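Local coordinates for putative peptidase (Clostridium acetobutylicum, PDB 3K9T), which binds one zinc ion per subunit and may act in the biosynthesis of modified polysaccharides, without expected peptidase activity despite its aminopeptidase-like fold, at residues V250-R264 with S285-E299. Residues are numbered along the deposited sequence; the frame is centred on the assembly and turned at random.
Sequences VATCVGDAGIKNYKR and SEYYVADFFPWGSDE
Strands 260-263 and 287-290 run parallel, their axes 4.7 Å apart at closest approach and inclined by 15°, and are laddered by four hydrogen bonds: Tyr288 N to Lys260 O, Tyr262 N to Tyr288 O, Ala290 N to Tyr262 O and Arg264 N to Ala290 O. With helix 271-282 as the crossover they form a beta-alpha-beta unit at one margin of the mixed sheet of the aminopeptidase-like domain. Beyond the strands, residues 291-299 curl back, and Lys263 reaches into this bend. Its chain is fully extended, with CG anti to the backbone N (chi1 175°), which carries the ammonium across the face of the Phe293 ring in a cation-pi contact: NZ lies 3.4 Å from the ring centroid, while CE sits almost on the ring normal. NZ also donates to Phe293 O (2.9 Å) in the carbonyl plane and forms a salt bridge with Glu299 OE2 (2.6 Å) through the anti lone pair of that oxygen. Ser297 N approaches the same OE2 from above the carboxylate plane, so OE2 of the buried Glu299 is gripped by two donors. Ser297 itself bonds Glu227 through OG and lies about 8 Å from the zinc ion, side chain to metal. Trp295, in the same bend, packs edge-to-face with Phe390 of a second subunit.

On the opposite face of the sheet, Val289 CG1 touches the edge of the Tyr262 ring and covers one face of the Arg264 guanidinium, whose NE forms a salt bridge with Glu277 of the crossover helix. In the guanidinium plane, Arg264 NH1 forms a bent salt-bridge hydrogen bond to Asp291 OD1 (2.8 Å), meeting that oxygen 45° out of the carboxylate plane.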
ATOM      1  N   VAL A 250     -13.867 -16.593 -17.824  1.00 24.25           N
ATOM      2  CA  VAL A 250     -14.145 -16.616 -19.246  1.00 24.02           C
ATOM      3  C   VAL A 250     -12.828 -17.068 -19.952  1.00 26.68           C
ATOM      4  O   VAL A 250     -11.762 -16.457 -19.801  1.00 25.25           O
ATOM      5  CB  VAL A 250     -14.579 -15.242 -19.770  1.00 25.56           C
ATOM      6  CG1 VAL A 250     -14.691 -15.274 -21.286  1.00 26.60           C
ATOM      7  CG2 VAL A 250     -15.894 -14.736 -19.105  1.00 17.85           C
ATOM      8  N   ALA A 251     -12.909 -18.148 -20.722  1.00 24.62           N
ATOM      9  CA  ALA A 251     -11.745 -18.699 -21.380  1.00 21.98           C
ATOM     10  C   ALA A 251     -11.728 -18.269 -22.842  1.00 25.20           C
ATOM     11  O   ALA A 251     -12.648 -18.547 -23.607  1.00 23.27           O
ATOM     12  CB  ALA A 251     -11.732 -20.219 -21.284  1.00 19.46           C
ATOM     13  N   THR A 252     -10.654 -17.595 -23.227  1.00 26.86           N
ATOM     14  CA  THR A 252     -10.438 -17.234 -24.603  1.00 28.17           C
ATOM     15  C   THR A 252      -8.945 -17.057 -24.798  1.00 27.65           C
ATOM     16  O   THR A 252      -8.216 -16.908 -23.819  1.00 25.35           O
ATOM     17  CB  THR A 252     -11.186 -15.947 -24.959  1.00 28.48           C
ATOM     18  OG1 THR A 252     -10.875 -15.612 -26.296  1.00 24.91           O
ATOM     19  CG2 THR A 252     -10.810 -14.785 -24.045  1.00 24.88           C
ATOM     20  N   CYS A 253      -8.499 -17.117 -26.048  1.00 26.09           N
ATOM     21  CA  CYS A 253      -7.097 -16.860 -26.393  1.00 28.38           C
ATOM     22  C   CYS A 253      -6.110 -17.644 -25.550  1.00 27.73           C
ATOM     23  O   CYS A 253      -5.133 -17.078 -25.063  1.00 25.42           O
ATOM     24  CB  CYS A 253      -6.798 -15.360 -26.254  1.00 30.24           C
ATOM     25  SG  CYS A 253      -7.779 -14.327 -27.382  1.00 25.80           S
ATOM     26  N   VAL A 254      -6.369 -18.940 -25.399  1.00 25.76           N
ATOM     27  CA  VAL A 254      -5.616 -19.756 -24.478  1.00 26.86           C
ATOM     28  C   VAL A 254      -4.630 -20.698 -25.176  1.00 27.20           C
ATOM     29  O   VAL A 254      -4.075 -21.597 -24.518  1.00 25.99           O
ATOM     30  CB  VAL A 254      -6.561 -20.597 -23.562  1.00 26.43           C
ATOM     31  CG1 VAL A 254      -7.259 -19.706 -22.543  1.00 23.44           C
ATOM     32  CG2 VAL A 254      -7.543 -21.403 -24.400  1.00 24.21           C
ATOM     33  N   GLY A 255      -4.353 -20.462 -26.463  1.00 24.31           N
ATOM     34  CA  GLY A 255      -3.631 -21.443 -27.275  1.00 22.76           C
ATOM     35  C   GLY A 255      -2.281 -21.115 -27.892  1.00 25.53           C
ATOM     36  O   GLY A 255      -1.607 -22.022 -28.417  1.00 27.21           O
ATOM     37  N   ASP A 256      -1.873 -19.848 -27.866  1.00 23.66           N
ATOM     38  CA  ASP A 256      -0.605 -19.449 -28.461  1.00 22.40           C
ATOM     39  C   ASP A 256       0.623 -19.691 -27.602  1.00 24.24           C
ATOM     40  O   ASP A 256       0.502 -20.118 -26.444  1.00 19.68           O
ATOM     41  CB  ASP A 256      -0.657 -17.986 -28.864  1.00 23.65           C
ATOM     42  CG  ASP A 256      -0.722 -17.046 -27.685  1.00 27.48           C
ATOM     43  OD1 ASP A 256      -1.836 -16.868 -27.097  1.00 25.74           O
ATOM     44  OD2 ASP A 256       0.332 -16.444 -27.403  1.00 25.88           O
ATOM     45  N   ALA A 257       1.811 -19.399 -28.178  1.00 23.96           N
ATOM     46  CA  ALA A 257       3.088 -19.660 -27.502  1.00 23.32           C
ATOM     47  C   ALA A 257       3.451 -18.659 -26.410  1.00 24.84           C
ATOM     48  O   ALA A 257       4.440 -18.847 -25.701  1.00 28.00           O
ATOM     49  CB  ALA A 257       4.241 -19.775 -28.529  1.00 19.21           C
ATOM     50  N   GLY A 258       2.673 -17.601 -26.245  1.00 26.14           N
ATOM     51  CA  GLY A 258       3.004 -16.562 -25.262  1.00 23.64           C
ATOM     52  C   GLY A 258       2.759 -16.870 -23.800  1.00 24.67           C
ATOM     53  O   GLY A 258       2.286 -17.940 -23.449  1.00 26.94           O
ATOM     54  N   ILE A 259       3.050 -15.901 -22.939  1.00 26.75           N
ATOM     55  CA  ILE A 259       2.881 -16.086 -21.510  1.00 27.79           C
ATOM     56  C   ILE A 259       1.370 -16.004 -21.133  1.00 28.32           C
ATOM     57  O   ILE A 259       0.558 -15.502 -21.910  1.00 25.20           O
ATOM     58  CB  ILE A 259       3.737 -15.060 -20.676  1.00 26.82           C
ATOM     59  CG1 ILE A 259       3.282 -13.626 -20.908  1.00 29.21           C
ATOM     60  CG2 ILE A 259       5.272 -15.191 -20.971  1.00 22.30           C
ATOM     61  CD1 ILE A 259       3.597 -12.656 -19.708  1.00 22.69           C
ATOM     62  N   LYS A 260       1.020 -16.510 -19.946  1.00 27.56           N
ATOM     63  CA  LYS A 260      -0.352 -16.419 -19.416  1.00 26.24           C
ATOM     64  C   LYS A 260      -0.666 -15.008 -18.934  1.00 25.24           C
ATOM     65  O   LYS A 260       0.204 -14.281 -18.452  1.00 29.00           O
ATOM     66  CB  LYS A 260      -0.571 -17.421 -18.270  1.00 28.95           C
ATOM     67  CG  LYS A 260      -0.517 -18.930 -18.703  1.00 30.59           C
ATOM     68  CD  LYS A 260      -0.621 -19.874 -17.521  1.00 27.21           C
ATOM     69  CE  LYS A 260       0.673 -19.944 -16.739  1.00 21.54           C
ATOM     70  NZ  LYS A 260       1.757 -20.538 -17.539  1.00 19.81           N
ATOM     71  N   ASN A 261      -1.915 -14.618 -19.132  1.00 23.92           N
ATOM     72  CA  ASN A 261      -2.444 -13.351 -18.710  1.00 22.24           C
ATOM     73  C   ASN A 261      -3.743 -13.555 -17.945  1.00 22.89           C
ATOM     74  O   ASN A 261      -4.653 -14.201 -18.432  1.00 24.71           O
ATOM     75  CB  ASN A 261      -2.759 -12.491 -19.928  1.00 23.71           C
ATOM     76  CG  ASN A 261      -1.531 -11.834 -20.529  1.00 25.13           C
ATOM     77  OD1 ASN A 261      -1.145 -10.769 -20.097  1.00 33.59           O
ATOM     78  ND2 ASN A 261      -0.937 -12.455 -21.548  1.00 34.54           N
ATOM     79  N   TYR A 262      -3.839 -12.971 -16.757  1.00 25.19           N
ATOM     80  CA  TYR A 262      -5.078 -13.003 -15.974  1.00 24.15           C
ATOM     81  C   TYR A 262      -5.714 -11.640 -15.831  1.00 22.55           C
ATOM     82  O   TYR A 262      -5.102 -10.715 -15.310  1.00 23.35           O
ATOM     83  CB  TYR A 262      -4.841 -13.545 -14.569  1.00 24.51           C
ATOM     84  CG  TYR A 262      -6.118 -13.572 -13.759  1.00 19.62           C
ATOM     85  CD1 TYR A 262      -7.206 -14.348 -14.159  1.00 23.86           C
ATOM     86  CD2 TYR A 262      -6.241 -12.841 -12.597  1.00 17.58           C
ATOM     87  CE1 TYR A 262      -8.393 -14.399 -13.410  1.00 19.98           C
ATOM     88  CE2 TYR A 262      -7.430 -12.879 -11.833  1.00 25.59           C
ATOM     89  CZ  TYR A 262      -8.496 -13.658 -12.243  1.00 20.22           C
ATOM     90  OH  TYR A 262      -9.657 -13.673 -11.484  1.00 28.65           O
ATOM     91  N   LYS A 263      -6.953 -11.525 -16.288  1.00 23.65           N
ATOM     92  CA  LYS A 263      -7.757 -10.325 -16.058  1.00 22.24           C
ATOM     93  C   LYS A 263      -8.592 -10.576 -14.808  1.00 23.34           C
ATOM     94  O   LYS A 263      -9.345 -11.545 -14.717  1.00 22.83           O
ATOM     95  CB  LYS A 263      -8.652 -10.010 -17.258  1.00 20.36           C
ATOM     96  CG  LYS A 263      -9.621  -8.848 -17.080  1.00 22.56           C
ATOM     97  CD  LYS A 263     -10.381  -8.598 -18.391  1.00 20.57           C
ATOM     98  CE  LYS A 263     -11.448  -7.507 -18.271  1.00 22.25           C
ATOM     99  NZ  LYS A 263     -12.040  -7.173 -19.604  1.00 22.18           N
ATOM    100  N   ARG A 264      -8.449  -9.695 -13.840  1.00 23.48           N
ATOM    101  CA  ARG A 264      -9.207  -9.817 -12.628  1.00 25.93           C
ATOM    102  C   ARG A 264     -10.687  -9.504 -12.755  1.00 23.43           C
ATOM    103  O   ARG A 264     -11.127  -8.777 -13.641  1.00 23.27           O
ATOM    104  CB  ARG A 264      -8.647  -8.858 -11.606  1.00 28.09           C
ATOM    105  CG  ARG A 264      -7.285  -9.215 -11.171  1.00 33.40           C
ATOM    106  CD  ARG A 264      -6.849  -8.155 -10.280  1.00 32.25           C
ATOM    107  NE  ARG A 264      -5.686  -8.564  -9.539  1.00 36.66           N
ATOM    108  CZ  ARG A 264      -4.707  -7.742  -9.201  1.00 36.55           C
ATOM    109  NH1 ARG A 264      -4.726  -6.470  -9.573  1.00 44.41           N
ATOM    110  NH2 ARG A 264      -3.691  -8.202  -8.506  1.00 37.93           N
ATOM    111  N   SER A 285       6.512 -20.107 -14.571  1.00 28.01           N
ATOM    112  CA  SER A 285       6.628 -19.336 -15.826  1.00 28.00           C
ATOM    113  C   SER A 285       6.289 -17.896 -15.553  1.00 26.78           C
ATOM    114  O   SER A 285       5.792 -17.556 -14.485  1.00 21.17           O
ATOM    115  CB  SER A 285       5.677 -19.839 -16.910  1.00 28.93           C
ATOM    116  OG  SER A 285       5.950 -21.180 -17.207  1.00 37.96           O
ATOM    117  N   GLU A 286       6.574 -17.059 -16.540  1.00 28.41           N
ATOM    118  CA  GLU A 286       6.210 -15.663 -16.498  1.00 30.69           C
ATOM    119  C   GLU A 286       4.747 -15.550 -16.752  1.00 29.08           C
ATOM    120  O   GLU A 286       4.175 -16.413 -17.388  1.00 31.22           O
ATOM    121  CB  GLU A 286       6.919 -14.872 -17.577  1.00 35.50           C
ATOM    122  CG  GLU A 286       8.428 -14.631 -17.351  1.00 46.98           C
ATOM    123  CD  GLU A 286       8.997 -13.572 -18.309  1.00 67.56           C
ATOM    124  OE1 GLU A 286       8.226 -12.672 -18.763  1.00 74.90           O
ATOM    125  OE2 GLU A 286      10.218 -13.640 -18.604  1.00 79.89           O
ATOM    126  N   TYR A 287       4.147 -14.491 -16.223  1.00 28.23           N
ATOM    127  CA  TYR A 287       2.745 -14.187 -16.432  1.00 26.25           C
ATOM    128  C   TYR A 287       2.498 -12.708 -16.192  1.00 27.05           C
ATOM    129  O   TYR A 287       3.364 -11.969 -15.742  1.00 26.71           O
ATOM    130  CB  TYR A 287       1.860 -14.990 -15.484  1.00 25.26           C
ATOM    131  CG  TYR A 287       2.132 -14.694 -14.038  1.00 23.99           C
ATOM    132  CD1 TYR A 287       3.214 -15.284 -13.391  1.00 21.91           C
ATOM    133  CD2 TYR A 287       1.323 -13.803 -13.314  1.00 22.42           C
ATOM    134  CE1 TYR A 287       3.481 -15.022 -12.048  1.00 22.29           C
ATOM    135  CE2 TYR A 287       1.595 -13.514 -11.968  1.00 24.06           C
ATOM    136  CZ  TYR A 287       2.664 -14.128 -11.346  1.00 19.95           C
ATOM    137  OH  TYR A 287       2.946 -13.864 -10.032  1.00 19.28           O
ATOM    138  N   TYR A 288       1.299 -12.266 -16.507  1.00 26.95           N
ATOM    139  CA  TYR A 288       0.970 -10.899 -16.278  1.00 28.39           C
ATOM    140  C   TYR A 288      -0.446 -10.868 -15.767  1.00 28.19           C
ATOM    141  O   TYR A 288      -1.284 -11.639 -16.232  1.00 29.40           O
ATOM    142  CB  TYR A 288       1.158 -10.088 -17.562  1.00 28.88           C
ATOM    143  CG  TYR A 288       0.777  -8.654 -17.389  1.00 33.97           C
ATOM    144  CD1 TYR A 288       1.610  -7.772 -16.686  1.00 42.09           C
ATOM    145  CD2 TYR A 288      -0.430  -8.163 -17.905  1.00 41.55           C
ATOM    146  CE1 TYR A 288       1.257  -6.438 -16.509  1.00 39.97           C
ATOM    147  CE2 TYR A 288      -0.791  -6.840 -17.723  1.00 46.36           C
ATOM    148  CZ  TYR A 288       0.063  -5.987 -17.024  1.00 44.59           C
ATOM    149  OH  TYR A 288      -0.301  -4.683 -16.839  1.00 58.18           O
ATOM    150  N   VAL A 289      -0.702 -10.008 -14.783  1.00 27.10           N
ATOM    151  CA  VAL A 289      -2.038  -9.824 -14.224  1.00 25.42           C
ATOM    152  C   VAL A 289      -2.503  -8.416 -14.568  1.00 25.51           C
ATOM    153  O   VAL A 289      -1.732  -7.488 -14.445  1.00 28.68           O
ATOM    154  CB  VAL A 289      -2.023  -9.992 -12.708  1.00 24.05           C
ATOM    155  CG1 VAL A 289      -3.436  -9.677 -12.104  1.00 24.47           C
ATOM    156  CG2 VAL A 289      -1.512 -11.376 -12.330  1.00 18.32           C
ATOM    157  N   ALA A 290      -3.749  -8.262 -14.998  1.00 26.22           N
ATOM    158  CA  ALA A 290      -4.334  -6.940 -15.317  1.00 25.01           C
ATOM    159  C   ALA A 290      -5.538  -6.732 -14.457  1.00 22.55           C
ATOM    160  O   ALA A 290      -6.190  -7.680 -14.087  1.00 23.35           O
ATOM    161  CB  ALA A 290      -4.761  -6.875 -16.786  1.00 21.32           C
ATOM    162  N   ASP A 291      -5.848  -5.491 -14.143  1.00 24.88           N
ATOM    163  CA  ASP A 291      -7.094  -5.170 -13.437  1.00 25.36           C
ATOM    164  C   ASP A 291      -8.256  -5.228 -14.407  1.00 23.42           C
ATOM    165  O   ASP A 291      -8.098  -5.194 -15.623  1.00 22.50           O
ATOM    166  CB  ASP A 291      -7.054  -3.765 -12.801  1.00 28.75           C
ATOM    167  CG  ASP A 291      -6.104  -3.675 -11.583  1.00 34.01           C
ATOM    168  OD1 ASP A 291      -6.303  -4.408 -10.592  1.00 31.48           O
ATOM    169  OD2 ASP A 291      -5.158  -2.852 -11.626  1.00 38.91           O
ATOM    170  N   PHE A 292      -9.445  -5.317 -13.842  1.00 23.31           N
ATOM    171  CA  PHE A 292     -10.658  -5.316 -14.615  1.00 22.45           C
ATOM    172  C   PHE A 292     -10.828  -4.046 -15.409  1.00 20.51           C
ATOM    173  O   PHE A 292     -10.427  -2.995 -14.993  1.00 20.22           O
ATOM    174  CB  PHE A 292     -11.861  -5.449 -13.697  1.00 22.09           C
ATOM    175  CG  PHE A 292     -13.205  -5.335 -14.407  1.00 21.56           C
ATOM    176  CD1 PHE A 292     -13.762  -6.426 -15.036  1.00 25.91           C
ATOM    177  CD2 PHE A 292     -13.925  -4.143 -14.382  1.00 26.28           C
ATOM    178  CE1 PHE A 292     -14.992  -6.340 -15.644  1.00 28.40           C
ATOM    179  CE2 PHE A 292     -15.138  -4.045 -14.986  1.00 24.29           C
ATOM    180  CZ  PHE A 292     -15.683  -5.156 -15.622  1.00 26.22           C
ATOM    181  N   PHE A 293     -11.419  -4.192 -16.584  1.00 24.09           N
ATOM    182  CA  PHE A 293     -11.920  -3.076 -17.374  1.00 25.71           C
ATOM    183  C   PHE A 293     -13.178  -3.628 -18.015  1.00 23.14           C
ATOM    184  O   PHE A 293     -13.165  -4.788 -18.424  1.00 20.37           O
ATOM    185  CB  PHE A 293     -10.899  -2.612 -18.422  1.00 28.13           C
ATOM    186  CG  PHE A 293     -10.249  -3.736 -19.189  1.00 27.17           C
ATOM    187  CD1 PHE A 293      -9.120  -4.365 -18.696  1.00 28.25           C
ATOM    188  CD2 PHE A 293     -10.761  -4.151 -20.413  1.00 32.22           C
ATOM    189  CE1 PHE A 293      -8.517  -5.398 -19.412  1.00 24.03           C
ATOM    190  CE2 PHE A 293     -10.159  -5.165 -21.129  1.00 34.22           C
ATOM    191  CZ  PHE A 293      -9.039  -5.786 -20.629  1.00 30.40           C
ATOM    192  N   PRO A 294     -14.249  -2.813 -18.118  1.00 22.34           N
ATOM    193  CA  PRO A 294     -15.551  -3.216 -18.653  1.00 23.42           C
ATOM    194  C   PRO A 294     -15.636  -3.273 -20.215  1.00 25.39           C
ATOM    195  O   PRO A 294     -16.592  -2.795 -20.844  1.00 21.94           O
ATOM    196  CB  PRO A 294     -16.487  -2.173 -18.058  1.00 22.33           C
ATOM    197  CG  PRO A 294     -15.649  -0.925 -18.132  1.00 26.28           C
ATOM    198  CD  PRO A 294     -14.226  -1.372 -17.847  1.00 23.81           C
ATOM    199  N   TRP A 295     -14.620  -3.868 -20.824  1.00 25.51           N
ATOM    200  CA  TRP A 295     -14.697  -4.256 -22.222  1.00 26.12           C
ATOM    201  C   TRP A 295     -13.807  -5.497 -22.391  1.00 25.01           C
ATOM    202  O   TRP A 295     -13.220  -5.982 -21.413  1.00 26.90           O
ATOM    203  CB  TRP A 295     -14.396  -3.096 -23.191  1.00 22.98           C
ATOM    204  CG  TRP A 295     -13.064  -2.525 -23.018  1.00 20.94           C
ATOM    205  CD1 TRP A 295     -11.907  -2.962 -23.596  1.00 25.59           C
ATOM    206  CD2 TRP A 295     -12.715  -1.411 -22.207  1.00 16.64           C
ATOM    207  NE1 TRP A 295     -10.861  -2.178 -23.204  1.00 27.55           N
ATOM    208  CE2 TRP A 295     -11.325  -1.219 -22.341  1.00 22.16           C
ATOM    209  CE3 TRP A 295     -13.440  -0.556 -21.358  1.00 25.47           C
ATOM    210  CZ2 TRP A 295     -10.634  -0.194 -21.666  1.00 17.58           C
ATOM    211  CZ3 TRP A 295     -12.753   0.476 -20.691  1.00 18.23           C
ATOM    212  CH2 TRP A 295     -11.364   0.645 -20.861  1.00 20.33           C
ATOM    213  N   GLY A 296     -13.764  -6.037 -23.605  1.00 22.47           N
ATOM    214  CA  GLY A 296     -13.105  -7.311 -23.857  1.00 21.63           C
ATOM    215  C   GLY A 296     -14.150  -8.387 -24.107  1.00 23.42           C
ATOM    216  O   GLY A 296     -14.899  -8.290 -25.060  1.00 26.37           O
ATOM    217  N   SER A 297     -14.217  -9.413 -23.264  1.00 22.66           N
ATOM    218  CA  SER A 297     -15.186 -10.489 -23.480  1.00 23.02           C
ATOM    219  C   SER A 297     -16.301 -10.474 -22.433  1.00 22.21           C
ATOM    220  O   SER A 297     -16.525  -9.455 -21.820  1.00 21.18           O
ATOM    221  CB  SER A 297     -14.510 -11.853 -23.574  1.00 21.72           C
ATOM    222  OG  SER A 297     -15.418 -12.792 -24.134  1.00 27.38           O
ATOM    223  N   ASP A 298     -16.985 -11.607 -22.232  1.00 24.45           N
ATOM    224  CA  ASP A 298     -18.277 -11.638 -21.481  1.00 22.93           C
ATOM    225  C   ASP A 298     -18.223 -11.299 -20.003  1.00 23.65           C
ATOM    226  O   ASP A 298     -19.257 -11.194 -19.361  1.00 24.99           O
ATOM    227  CB  ASP A 298     -18.984 -12.961 -21.691  1.00 20.10           C
ATOM    228  CG  ASP A 298     -19.420 -13.176 -23.146  1.00 24.18           C
ATOM    229  OD1 ASP A 298     -20.130 -12.314 -23.705  1.00 26.44           O
ATOM    230  OD2 ASP A 298     -19.059 -14.221 -23.716  1.00 24.34           O
ATOM    231  N   GLU A 299     -17.024 -11.121 -19.458  1.00 26.99           N
ATOM    232  CA  GLU A 299     -16.868 -10.645 -18.080  1.00 27.50           C
ATOM    233  C   GLU A 299     -17.544  -9.287 -17.906  1.00 30.28           C
ATOM    234  O   GLU A 299     -17.998  -8.958 -16.810  1.00 31.88           O
ATOM    235  CB  GLU A 299     -15.399 -10.608 -17.671  1.00 29.08           C
ATOM    236  CG  GLU A 299     -14.539  -9.602 -18.419  1.00 30.50           C
ATOM    237  CD  GLU A 299     -14.021 -10.095 -19.748  1.00 28.47           C
ATOM    238  OE1 GLU A 299     -14.391 -11.226 -20.156  1.00 27.71           O
ATOM    239  OE2 GLU A 299     -13.228  -9.334 -20.364  1.00 28.85           O
TER
HETATM  240  O   HOH W   1       3.002 -18.372 -18.849  1.00 24.78           O